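Local coordinates for protein endonuclease MutS2 (Deinococcus radiodurans, PDB 4OD6) that probably senses and splits collided ribosomes as a homodimer, with endonuclease activity assigned to it, and is represented here by its Smr domain alone, at residues A[53-58]-A[71-76]; A[10-15]-A[38-43]. All coordinates share one frame; numbering follows the deposited sequence.

Interaction 1 of 2, residues A[53-58]-A[71-76]; sequences VLRRTL and FHDAEA
A surface salt bridge ties helix 53-62 to the edge strand 68-73 of the Smr domain. R55 of the helix and D73 at the end of the strand are the two residues that meet. R55 NH2 donates to D73 OD1 over 3.2 Å, and the N-H...O angle is 156°. The oxygen accepts the bond through its syn lone pair, on the side of OD2. It also lies close to the guanidinium plane. The carboxylate is therefore met at the edge of the guanidinium and not over a face. The grip is still one-sided. R55 NE stays 3.6 Å from D73 OD1, and D73 OD2 is as far from R55 NH2. The two planes are turned 37° apart, so this is not a flat two-bond pairing.

The backbones are well separated here, with the CA atoms of R55 and D73 9.5 Å apart. R55 spans somewhat more than half of the gap, and the end of D73 turns in to meet it. The CG of R55 stands anti to the backbone N (chi1 172°), and the chain runs extended to NE, away from the helix axis. D73 comes in at about a right angle to it. The side chains of R55 and D73 both touch H81; R55 also touches H47. D73 also touches R59 one turn further along the helix. Next to it, H72 ND1 bonds D73 O at 2.8 Å. The arrangement is a helix-to-edge-strand salt bridge on one face of the small alpha/beta Smr fold.

Interaction 2 of 2, residues A[10-15]-A[38-43]; sequences FDNELQ and LKETPL
This is a small, partly buried contact at one edge of the sheet, where the N-terminal lead-in to strand 13-15 passes the loop between helix 21-38 and strand 43-46. N12 is the residue of the lead-in that meets E40, P42 and L43. Its CB rests on the end of L43, 3.7 Å from CD2. The same CB lies 3.7 Å from P42 O. The backbones also come close, with N12 O 3.7 Å from L43 CA. L43 reaches N12 with one methyl branch, because its CG is anti to the carbonyl carbon (chi1 -53°) and CD2 is carried toward the asparagine.

E40 approaches from the other end of the N12 side chain. Its chain is extended beyond CG, and in the conformer described the carboxylate comes near the N12 amide. This approach is less certain than the rest, since E40 has a second conformer. The two side chains cross at about a right angle, and the amide and carboxylate planes are 65° apart. N12 itself has a left-handed backbone conformation, a kink just before the strand begins. A water bridges the backbones beside this kink. It donates to P42 O at 2.9 Å and more weakly to D11 O at 3.4 Å. The peptide bond before P42 is cis.

K39 ends helix 21-38 in a Schellman motif, and the chain then turns back to the sheet. L43 packs on I32 and A35 of that helix. Backbone bonds from N12 and L14 to R44 start the parallel pairing of 13-15 with 43-46, while L43 pairs with V86 of strand 83-88.

How the interactions relate
Both segments of interaction 2 come earlier in the chain than those of interaction 1. Their centres are 15 Å apart and their nearest atoms about 7 Å apart, without touching. They lie on opposite sides of the chain's centre but reach the same mixed sheet, ordered 13-15, 43-46, 83-88, 68-73. Interaction 2 sets the lead-in to edge strand 13-15 against the approach to 43-46. Interaction 1 holds the other edge strand, 68-73, to helix 53-62. Strand 83-88 lies between them and pairs with both 43-46 and 68-73. The two contacts thus sit at the two opposite margins of the sheet in the compact Smr domain.

Interaction 1 of 2, residues A[53-58]-A[71-76]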
ATOM      1  N   VAL A  53       4.364  -0.137 -12.819  1.00  9.43           N
ATOM      2  CA  VAL A  53       4.405   1.294 -12.608  1.00 10.51           C
ATOM      3  C   VAL A  53       3.838   1.710 -11.226  1.00  8.88           C
ATOM      4  O   VAL A  53       4.467   2.438 -10.477  1.00  9.04           O
ATOM      5  CB  VAL A  53       3.639   2.033 -13.728  1.00 12.89           C
ATOM      6  CG1 VAL A  53       3.662   3.506 -13.435  1.00 14.27           C
ATOM      7  CG2 VAL A  53       4.254   1.770 -15.088  1.00 13.96           C
ATOM      8  N   LEU A  54       2.651   1.222 -10.883  1.00  8.23           N
ATOM      9  CA  LEU A  54       2.093   1.544  -9.567  1.00  7.34           C
ATOM     10  C   LEU A  54       2.952   0.971  -8.447  1.00  6.89           C
ATOM     11  O   LEU A  54       3.230   1.656  -7.475  1.00  7.19           O
ATOM     12  CB  LEU A  54       0.639   1.069  -9.459  1.00  6.74           C
ATOM     13  CG  LEU A  54      -0.381   1.847 -10.297  1.00  8.16           C
ATOM     14  CD1 LEU A  54      -1.774   1.389  -9.909  1.00  8.72           C
ATOM     15  CD2 LEU A  54      -0.246   3.351 -10.094  1.00 10.20           C
ATOM     16  N   ARG A  55       3.401  -0.258  -8.585  1.00  6.77           N
ATOM     17  CA  ARG A  55       4.158  -0.853  -7.494  1.00  8.50           C
ATOM     18  C   ARG A  55       5.414  -0.013  -7.214  1.00  8.07           C
ATOM     19  O   ARG A  55       5.719   0.313  -6.102  1.00  7.95           O
ATOM     20  CB  ARG A  55       4.585  -2.279  -7.871  1.00 10.75           C
ATOM     21  CG  ARG A  55       5.555  -2.962  -6.915  1.00 13.49           C
ATOM     22  CD  ARG A  55       5.902  -4.337  -7.460  1.00 18.67           C
ATOM     23  NE  ARG A  55       6.783  -5.056  -6.571  1.00 23.63           N
ATOM     24  CZ  ARG A  55       8.086  -4.900  -6.577  1.00 26.91           C
ATOM     25  NH1 ARG A  55       8.655  -4.082  -7.435  1.00 29.77           N
ATOM     26  NH2 ARG A  55       8.797  -5.569  -5.711  1.00 26.75           N
ATOM     27  N   ARG A  56       6.161   0.321  -8.260  1.00  8.15           N
ATOM     28  CA  ARG A  56       7.435   1.033  -8.088  1.00  8.27           C
ATOM     29  C   ARG A  56       7.205   2.413  -7.537  1.00  8.37           C
ATOM     30  O   ARG A  56       7.921   2.843  -6.693  1.00  9.20           O
ATOM     31  CB  ARG A  56       8.205   1.091  -9.392  1.00  9.38           C
ATOM     32  CG  ARG A  56       8.851  -0.228  -9.747  1.00 11.45           C
ATOM     33  CD  ARG A  56       9.740  -0.098 -10.960  1.00 14.74           C
ATOM     34  NE  ARG A  56       8.998   0.359 -12.114  1.00 18.27           N
ATOM     35  CZ  ARG A  56       8.429  -0.467 -12.985  1.00 19.50           C
ATOM     36  NH1 ARG A  56       8.504  -1.755 -12.801  1.00 21.36           N
ATOM     37  NH2 ARG A  56       7.747   0.017 -13.990  1.00 18.96           N
ATOM     38  N   THR A  57       6.240   3.124  -8.063  1.00  8.09           N
ATOM     39  CA  THR A  57       5.979   4.482  -7.577  1.00  9.14           C
ATOM     40  C   THR A  57       5.434   4.525  -6.126  1.00  7.70           C
ATOM     41  O   THR A  57       5.803   5.352  -5.323  1.00  8.15           O
ATOM     42  CB  THR A  57       5.057   5.282  -8.501  1.00 11.87           C
ATOM     43  OG1 THR A  57       3.809   4.624  -8.615  1.00 12.92           O
ATOM     44  CG2 THR A  57       5.645   5.414  -9.852  1.00 13.15           C
ATOM     45  N   LEU A  58       4.505   3.634  -5.830  1.00  7.16           N
ATOM     46  CA  LEU A  58       3.943   3.540  -4.477  1.00  7.27           C
ATOM     47  C   LEU A  58       5.158   3.061  -3.557  1.00  7.41           C
ATOM     48  O   LEU A  58       5.244   3.592  -2.476  1.00  7.64           O
ATOM     49  CB  LEU A  58       2.823   2.533  -4.375  1.00  6.74           C
ATOM     50  CG  LEU A  58       1.631   3.006  -5.205  1.00  6.42           C
ATOM     51  CD1 LEU A  58       0.572   1.905  -5.327  1.00  6.80           C
ATOM     52  CD2 LEU A  58       1.027   4.266  -4.637  1.00  7.61           C
ATOM     53  N   PHE A  71       7.435  -1.899   4.796  1.00  7.58           N
ATOM     54  CA  PHE A  71       6.591  -2.413   3.718  1.00  8.63           C
ATOM     55  C   PHE A  71       7.326  -3.495   2.940  1.00  9.38           C
ATOM     56  O   PHE A  71       8.555  -3.543   2.935  1.00 10.43           O
ATOM     57  CB  PHE A  71       6.166  -1.262   2.809  1.00  8.47           C
ATOM     58  CG  PHE A  71       7.293  -0.565   2.126  1.00 10.23           C
ATOM     59  CD1 PHE A  71       7.941   0.498   2.723  1.00 11.00           C
ATOM     60  CD2 PHE A  71       7.699  -0.954   0.888  1.00 11.23           C
ATOM     61  CE1 PHE A  71       8.989   1.125   2.091  1.00 12.55           C
ATOM     62  CE2 PHE A  71       8.727  -0.312   0.268  1.00 12.87           C
ATOM     63  CZ  PHE A  71       9.346   0.725   0.858  1.00 13.49           C
ATOM     64  N   HIS A  72       6.571  -4.385   2.311  1.00 10.31           N
ATOM     65  CA  HIS A  72       7.111  -5.478   1.530  1.00 12.01           C
ATOM     66  C   HIS A  72       6.030  -6.101   0.664  1.00 11.14           C
ATOM     67  O   HIS A  72       4.871  -5.868   0.852  1.00  9.81           O
ATOM     68  CB  HIS A  72       7.726  -6.546   2.428  1.00 14.41           C
ATOM     69  CG  HIS A  72       6.808  -7.050   3.477  1.00 16.87           C
ATOM     70  ND1 HIS A  72       5.820  -7.983   3.242  1.00 17.42           N
ATOM     71  CD2 HIS A  72       6.705  -6.719   4.779  1.00 17.92           C
ATOM     72  CE1 HIS A  72       5.171  -8.212   4.362  1.00 19.09           C
ATOM     73  NE2 HIS A  72       5.688  -7.457   5.310  1.00 18.97           N
ATOM     74  N   ASP A  73       6.459  -6.935  -0.264  1.00 13.36           N
ATOM     75  CA  ASP A  73       5.560  -7.693  -1.121  1.00 16.02           C
ATOM     76  C   ASP A  73       4.739  -8.619  -0.278  1.00 15.24           C
ATOM     77  O   ASP A  73       5.160  -9.093   0.733  1.00 16.75           O
ATOM     78  CB  ASP A  73       6.350  -8.590  -2.078  1.00 19.32           C
ATOM     79  CG  ASP A  73       7.198  -7.838  -3.032  1.00 23.46           C
ATOM     80  OD1 ASP A  73       6.831  -6.801  -3.463  1.00 23.97           O
ATOM     81  OD2 ASP A  73       8.272  -8.345  -3.414  1.00 27.04           O
ATOM     82  N   ALA A  74       3.536  -8.881  -0.734  1.00 15.07           N
ATOM     83  CA  ALA A  74       2.752  -9.934  -0.170  1.00 16.70           C
ATOM     84  C   ALA A  74       3.383 -11.280  -0.503  1.00 20.65           C
ATOM     85  O   ALA A  74       4.120 -11.392  -1.408  1.00 20.53           O
ATOM     86  CB  ALA A  74       1.329  -9.888  -0.684  1.00 15.53           C
ATOM     87  N   GLU A  75       2.952 -12.265   0.258  1.00 25.55           N
ATOM     88  CA  GLU A  75       3.317 -13.665   0.068  1.00 29.86           C
ATOM     89  C   GLU A  75       2.721 -14.102  -1.240  1.00 28.72           C
ATOM     90  O   GLU A  75       1.788 -13.510  -1.735  1.00 26.63           O
ATOM     91  CB  GLU A  75       2.758 -14.522   1.191  1.00 35.16           C
ATOM     92  CG  GLU A  75       3.338 -14.178   2.551  1.00 39.85           C
ATOM     93  CD  GLU A  75       4.807 -14.536   2.674  1.00 43.89           C
ATOM     94  OE1 GLU A  75       5.376 -14.443   3.779  1.00 45.13           O
ATOM     95  OE2 GLU A  75       5.389 -14.929   1.658  1.00 45.49           O
ATOM     96  N   ALA A  76       3.274 -15.169  -1.771  1.00 31.09           N
ATOM     97  CA  ALA A  76       2.923 -15.635  -3.088  1.00 34.31           C
ATOM     98  C   ALA A  76       1.496 -16.000  -3.174  1.00 36.00           C
ATOM     99  O   ALA A  76       0.906 -15.760  -4.178  1.00 36.78           O
ATOM    100  CB  ALA A  76       3.785 -16.819  -3.498  1.00 35.60           C
TER

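Interaction 2 of 2, residues A[10-15]-A[38-43]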
ATOM      1  N   PHE A  10      -9.767 -10.375   2.904  1.00 15.38           N
ATOM      2  CA  PHE A  10      -9.042  -9.613   3.918  1.00 15.86           C
ATOM      3  C   PHE A  10      -9.716  -8.275   4.438  1.00 18.01           C
ATOM      4  O   PHE A  10     -10.528  -7.695   3.734  1.00 21.64           O
ATOM      5  CB  PHE A  10      -7.694  -9.214   3.309  1.00 14.83           C
ATOM      6  CG  PHE A  10      -6.767 -10.349   2.965  1.00 14.66           C
ATOM      7  CD1 PHE A  10      -6.793 -10.933   1.726  1.00 14.97           C
ATOM      8  CD2 PHE A  10      -5.818 -10.771   3.854  1.00 15.05           C
ATOM      9  CE1 PHE A  10      -5.931 -11.944   1.411  1.00 15.47           C
ATOM     10  CE2 PHE A  10      -4.955 -11.792   3.550  1.00 15.26           C
ATOM     11  CZ  PHE A  10      -5.002 -12.370   2.327  1.00 15.89           C
ATOM     12  N   ASP A  11      -9.377  -7.796   5.632  1.00 18.64           N
ATOM     13  CA  ASP A  11      -9.644  -6.428   6.139  1.00 19.83           C
ATOM     14  C   ASP A  11      -8.537  -5.431   5.626  1.00 19.26           C
ATOM     15  O   ASP A  11      -7.426  -5.817   5.319  1.00 21.48           O
ATOM     16  CB  ASP A  11      -9.704  -6.383   7.696  1.00 19.41           C
ATOM     17  CG  ASP A  11     -11.167  -6.367   8.268  1.00 15.52           C
ATOM     18  OD1 ASP A  11     -12.070  -5.728   7.704  1.00 13.98           O
ATOM     19  OD2 ASP A  11     -11.364  -6.931   9.353  1.00 13.45           O
ATOM     20  N   ASN A  12      -8.806  -4.133   5.646  1.00 17.71           N
ATOM     21  CA  ASN A  12      -7.808  -3.113   5.320  1.00 17.21           C
ATOM     22  C   ASN A  12      -7.158  -3.325   3.937  1.00 15.77           C
ATOM     23  O   ASN A  12      -5.956  -3.129   3.787  1.00 14.78           O
ATOM     24  CB  ASN A  12      -6.751  -2.998   6.445  1.00 18.03           C
ATOM     25  CG  ASN A  12      -7.285  -2.328   7.697  1.00 17.97           C
ATOM     26  OD1 ASN A  12      -7.689  -1.184   7.692  1.00 19.39           O
ATOM     27  ND2 ASN A  12      -7.337  -3.077   8.745  1.00 15.95           N
ATOM     28  N   GLU A  13      -7.948  -3.686   2.934  1.00 14.84           N
ATOM     29  CA  GLU A  13      -7.470  -3.778   1.548  1.00 12.63           C
ATOM     30  C   GLU A  13      -7.836  -2.476   0.888  1.00 10.49           C
ATOM     31  O   GLU A  13      -8.975  -2.040   0.885  1.00 13.09           O
ATOM     32  CB  GLU A  13      -8.092  -4.907   0.718  1.00 15.39           C
ATOM     33  CG  GLU A  13      -7.494  -6.260   0.963  1.00 18.80           C
ATOM     34  CD  GLU A  13      -7.872  -7.279  -0.093  1.00 20.81           C
ATOM     35  OE1 GLU A  13      -8.993  -7.201  -0.575  1.00 21.46           O
ATOM     36  OE2 GLU A  13      -7.034  -8.096  -0.394  1.00 20.94           O
ATOM     37  N   LEU A  14      -6.830  -1.890   0.290  1.00  7.58           N
ATOM     38  CA  LEU A  14      -6.961  -0.660  -0.454  1.00  6.78           C
ATOM     39  C   LEU A  14      -6.839  -0.948  -1.937  1.00  7.03           C
ATOM     40  O   LEU A  14      -5.854  -1.414  -2.359  1.00  7.41           O
ATOM     41  CB  LEU A  14      -5.862   0.318  -0.020  1.00  7.70           C
ATOM     42  CG  LEU A  14      -5.890   1.698  -0.647  1.00  8.51           C
ATOM     43  CD1 LEU A  14      -7.159   2.469  -0.299  1.00 10.18           C
ATOM     44  CD2 LEU A  14      -4.632   2.463  -0.244  1.00  9.64           C
ATOM     45  N   GLN A  15      -7.870  -0.649  -2.711  1.00  7.31           N
ATOM     46  CA  GLN A  15      -7.942  -0.983  -4.137  1.00  7.56           C
ATOM     47  C   GLN A  15      -7.488   0.191  -4.976  1.00  7.92           C
ATOM     48  O   GLN A  15      -8.157   1.181  -5.114  1.00  9.64           O
ATOM     49  CB  GLN A  15      -9.385  -1.403  -4.502  1.00  9.89           C
ATOM     50  CG  GLN A  15      -9.925  -2.576  -3.711  1.00 10.59           C
ATOM     51  CD  GLN A  15      -9.297  -3.876  -4.088  1.00 12.57           C
ATOM     52  OE1 GLN A  15      -8.654  -4.019  -5.121  1.00 12.70           O
ATOM     53  NE2 GLN A  15      -9.491  -4.847  -3.244  1.00 14.98           N
ATOM     54  N   LEU A  38      -6.375   5.366  13.612  1.00  8.41           N
ATOM     55  CA  LEU A  38      -7.221   4.305  14.158  1.00  8.93           C
ATOM     56  C   LEU A  38      -6.412   3.138  14.736  1.00  9.49           C
ATOM     57  O   LEU A  38      -7.003   2.183  15.203  1.00  9.93           O
ATOM     58  CB  LEU A  38      -8.181   3.828  13.060  1.00  9.53           C
ATOM     59  CG  LEU A  38      -9.063   4.900  12.394  1.00 11.19           C
ATOM     60  CD1 LEU A  38      -9.977   4.220  11.387  1.00 12.55           C
ATOM     61  CD2 LEU A  38      -9.906   5.626  13.438  1.00 12.58           C
ATOM     62  N   LYS A  39      -5.082   3.250  14.762  1.00  9.48           N
ATOM     63  CA  LYS A  39      -4.201   2.243  15.340  1.00 10.75           C
ATOM     64  C   LYS A  39      -4.471   0.875  14.526  1.00  9.62           C
ATOM     65  O   LYS A  39      -4.616  -0.177  15.162  1.00 11.27           O
ATOM     66  CB  LYS A  39      -4.360   2.121  16.843  1.00 14.36           C
ATOM     67  CG  LYS A  39      -3.904   3.411  17.494  1.00 19.05           C
ATOM     68  CD  LYS A  39      -3.987   3.328  19.009  1.00 23.53           C
ATOM     69  CE  LYS A  39      -3.428   4.572  19.729  1.00 27.77           C
ATOM     70  NZ  LYS A  39      -4.154   5.806  19.386  1.00 30.45           N
ATOM     71  N   GLU A  40      -4.590   0.958  13.208  0.50  9.02           N
ATOM     72  CA  GLU A  40      -4.858  -0.220  12.401  0.50  8.58           C
ATOM     73  C   GLU A  40      -3.651  -0.544  11.544  0.50  9.11           C
ATOM     74  O   GLU A  40      -2.937   0.354  11.100  0.50 10.46           O
ATOM     75  CB  GLU A  40      -6.084   0.001  11.517  0.50  8.09           C
ATOM     76  CG  GLU A  40      -7.396  -0.099  12.272  0.50  7.97           C
ATOM     77  CD  GLU A  40      -8.600   0.183  11.398  0.50  9.46           C
ATOM     78  OE1 GLU A  40      -8.419   0.411  10.183  0.50 10.66           O
ATOM     79  OE2 GLU A  40      -9.727   0.175  11.931  0.50 10.07           O
ATOM     80  N   THR A  41      -3.211  -1.794  11.632  1.00  8.23           N
ATOM     81  CA  THR A  41      -2.142  -2.322  10.777  1.00  8.49           C
ATOM     82  C   THR A  41      -2.248  -3.843  10.713  1.00  8.15           C
ATOM     83  O   THR A  41      -2.778  -4.443  11.647  1.00  9.15           O
ATOM     84  CB  THR A  41      -0.762  -1.926  11.342  1.00  9.33           C
ATOM     85  OG1 THR A  41       0.264  -2.224  10.390  1.00  8.18           O
ATOM     86  CG2 THR A  41      -0.479  -2.662  12.650  1.00  9.63           C
ATOM     87  N   PRO A  42      -1.723  -4.504   9.680  1.00  8.04           N
ATOM     88  CA  PRO A  42      -1.187  -3.936   8.434  1.00  8.17           C
ATOM     89  C   PRO A  42      -2.240  -3.585   7.423  1.00  8.65           C
ATOM     90  O   PRO A  42      -3.379  -4.035   7.533  1.00  9.52           O
ATOM     91  CB  PRO A  42      -0.348  -5.075   7.882  1.00  8.81           C
ATOM     92  CG  PRO A  42      -1.106  -6.287   8.289  1.00  9.62           C
ATOM     93  CD  PRO A  42      -1.710  -5.986   9.613  1.00  8.87           C
ATOM     94  N   LEU A  43      -1.828  -2.798   6.440  1.00  8.98           N
ATOM     95  CA  LEU A  43      -2.633  -2.516   5.248  1.00 10.42           C
ATOM     96  C   LEU A  43      -2.191  -3.322   4.061  1.00  9.82           C
ATOM     97  O   LEU A  43      -1.024  -3.479   3.840  1.00 11.26           O
ATOM     98  CB  LEU A  43      -2.533  -1.064   4.850  1.00 13.05           C
ATOM     99  CG  LEU A  43      -2.839  -0.068   5.913  1.00 18.26           C
ATOM    100  CD1 LEU A  43      -2.873   1.297   5.270  1.00 19.77           C
ATOM    101  CD2 LEU A  43      -4.121  -0.360   6.662  1.00 20.55           C
TER
HETATM  102  O   HOH W   1      -4.181  -6.402   6.018  1.00 17.78           O